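Local coordinates for protein Nrps/pks (Streptomyces albus, PDB 4OPF) that probably serves as a ketosynthase domain of an AT-less type I polyketide synthase that makes oxazolomycin, handling acyl intermediates in a thiolase-type fold, at residues F221-E225 / P329-Q335. Numbering follows the deposited sequence.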
loop_
_atom_site.group_PDB
_atom_site.type_symbol
_atom_site.label_atom_id
_atom_site.label_comp_id
_atom_site.label_asym_id
_atom_site.label_seq_id
_atom_site.Cartn_x
_atom_site.Cartn_y
_atom_site.Cartn_z
ATOM N N PHE A 221 -9.076 17.711 -18.988
ATOM C CA PHE A 221 -7.871 17.812 -19.841
ATOM C C PHE A 221 -7.771 16.717 -20.869
ATOM O O PHE A 221 -8.501 15.736 -20.783
ATOM C CB PHE A 221 -6.634 17.772 -18.954
ATOM C CG PHE A 221 -6.480 18.986 -18.122
ATOM C CD1 PHE A 221 -5.831 20.115 -18.637
ATOM C CD2 PHE A 221 -7.019 19.032 -16.841
ATOM C CE1 PHE A 221 -5.701 21.267 -17.873
ATOM C CE2 PHE A 221 -6.887 20.172 -16.058
ATOM C CZ PHE A 221 -6.229 21.293 -16.568
ATOM N N THR A 222 -6.858 16.888 -21.827
ATOM C CA THR A 222 -6.424 15.774 -22.650
ATOM C C THR A 222 -5.751 14.700 -21.749
ATOM O O THR A 222 -4.807 15.006 -21.032
ATOM C CB THR A 222 -5.398 16.179 -23.740
ATOM O OG1 THR A 222 -5.655 17.501 -24.195
ATOM C CG2 THR A 222 -5.450 15.193 -24.970
ATOM N N PRO A 223 -6.245 13.464 -21.798
ATOM C CA PRO A 223 -5.458 12.388 -21.201
ATOM C C PRO A 223 -4.080 12.342 -21.847
ATOM O O PRO A 223 -3.929 12.651 -23.040
ATOM C CB PRO A 223 -6.265 11.122 -21.513
ATOM C CG PRO A 223 -7.665 11.607 -21.748
ATOM C CD PRO A 223 -7.472 12.947 -22.444
ATOM N N ALA A 224 -3.091 12.038 -21.014
ATOM C CA ALA A 224 -1.710 12.052 -21.400
ATOM C C ALA A 224 -0.948 10.848 -20.805
ATOM O O ALA A 224 -1.403 10.186 -19.888
ATOM C CB ALA A 224 -1.068 13.324 -20.911
ATOM N N GLU A 225 0.244 10.652 -21.305
ATOM C CA GLU A 225 1.124 9.594 -20.884
ATOM C C GLU A 225 2.188 10.236 -20.052
ATOM O O GLU A 225 2.365 11.455 -20.069
ATOM C CB GLU A 225 1.702 8.893 -22.092
ATOM C CG GLU A 225 0.623 8.190 -22.866
ATOM C CD GLU A 225 1.173 7.348 -24.008
ATOM O OE1 GLU A 225 2.173 7.763 -24.673
ATOM O OE2 GLU A 225 0.582 6.266 -24.242
ATOM N N PRO A 329 -1.738 22.164 -17.889
ATOM C CA PRO A 329 -1.784 22.893 -19.162
ATOM C C PRO A 329 -0.533 22.651 -20.021
ATOM O O PRO A 329 -0.606 22.809 -21.221
ATOM C CB PRO A 329 -1.852 24.356 -18.723
ATOM C CG PRO A 329 -2.411 24.292 -17.341
ATOM C CD PRO A 329 -1.750 23.076 -16.746
ATOM N N ASN A 330 0.592 22.238 -19.429
ATOM C CA ASN A 330 1.795 21.960 -20.179
ATOM C C ASN A 330 1.805 20.553 -20.801
ATOM O O ASN A 330 2.305 20.388 -21.901
ATOM C CB ASN A 330 3.026 22.041 -19.290
ATOM C CG ASN A 330 3.155 23.373 -18.542
ATOM O OD1 ASN A 330 2.496 23.614 -17.511
ATOM N ND2 ASN A 330 4.049 24.207 -19.010
ATOM N N ILE A 331 1.346 19.539 -20.073
ATOM C CA ILE A 331 1.473 18.159 -20.549
ATOM C C ILE A 331 0.199 17.331 -20.558
ATOM O O ILE A 331 0.265 16.153 -20.904
ATOM C CB ILE A 331 2.480 17.367 -19.722
ATOM C CG1 ILE A 331 2.004 17.217 -18.301
ATOM C CG2 ILE A 331 3.858 18.029 -19.798
ATOM C CD1 ILE A 331 2.915 16.332 -17.437
ATOM N N GLY A 332 -0.946 17.946 -20.261
ATOM C CA GLY A 332 -2.231 17.250 -20.109
ATOM C C GLY A 332 -2.350 16.568 -18.752
ATOM O O GLY A 332 -1.627 16.912 -17.834
ATOM N N HIS A 333 -3.240 15.575 -18.639
ATOM C CA HIS A 333 -3.509 14.873 -17.394
ATOM C C HIS A 333 -2.941 13.439 -17.468
ATOM O O HIS A 333 -3.569 12.566 -18.049
ATOM C CB HIS A 333 -5.017 14.795 -17.147
ATOM C CG HIS A 333 -5.378 14.388 -15.745
ATOM N ND1 HIS A 333 -4.596 13.554 -14.975
ATOM C CD2 HIS A 333 -6.452 14.690 -14.976
ATOM C CE1 HIS A 333 -5.155 13.375 -13.791
ATOM N NE2 HIS A 333 -6.284 14.060 -13.761
ATOM N N PRO A 334 -1.759 13.185 -16.877
ATOM C CA PRO A 334 -1.133 11.850 -16.985
ATOM C C PRO A 334 -1.673 10.775 -16.045
ATOM O O PRO A 334 -0.941 9.849 -15.718
ATOM C CB PRO A 334 0.353 12.117 -16.703
ATOM C CG PRO A 334 0.459 13.512 -16.220
ATOM C CD PRO A 334 -0.923 14.132 -16.129
ATOM N N GLN A 335 -2.939 10.872 -15.661
ATOM C CA GLN A 335 -3.626 9.890 -14.834
ATOM C C GLN A 335 -2.755 9.417 -13.627
ATOM O O GLN A 335 -2.378 10.237 -12.792
ATOM C CB GLN A 335 -4.086 8.731 -15.719
ATOM C CG GLN A 335 -4.590 9.168 -17.081
ATOM C CD GLN A 335 -5.975 9.767 -17.015
ATOM O OE1 GLN A 335 -6.892 9.149 -16.473
ATOM N NE2 GLN A 335 -6.144 10.980 -17.573
#
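A single parallel beta bridge pairs Pro223 with His333 through the flanking Thr222 O and Ala224 N, joining the loop before strand 226-234 of this thiolase-fold ketosynthase to the chain leaving helix 328-331. His333 N reaches Thr222 O at 2.9 Å, almost in line with the carbonyl bond. The return bond, from Ala224 N to His333 O (3.0 Å), is more bent and approaches from above the carbonyl plane. From the opposite face Gln335 NE2 also donates to His333 O, at 3.1 Å, so two N-H groups grip this oxygen. Bent at chi2 (-76°), the Gln335 chain sets Gln335 NE2 3.9 Å from Pro223 CB. Ala224 CB fits tightly against Ile331 O at 3.1 Å, while Gly332, with positive phi, turns the chain out of the helix, its CA against Thr222 O. Phe221 packs its CB on His333 CB (3.8 Å), and its ring extends toward Pro329. By sequence, His333 matches the histidine of the ketosynthase GHxxxA motif, and its side chain touches Cys160, the likely nucleophile position. With His333 CG anti to its own backbone N (chi1 -166°), His333 ND1 accepts Gln335 N at 3.2 Å, the donor tilted from the ring plane.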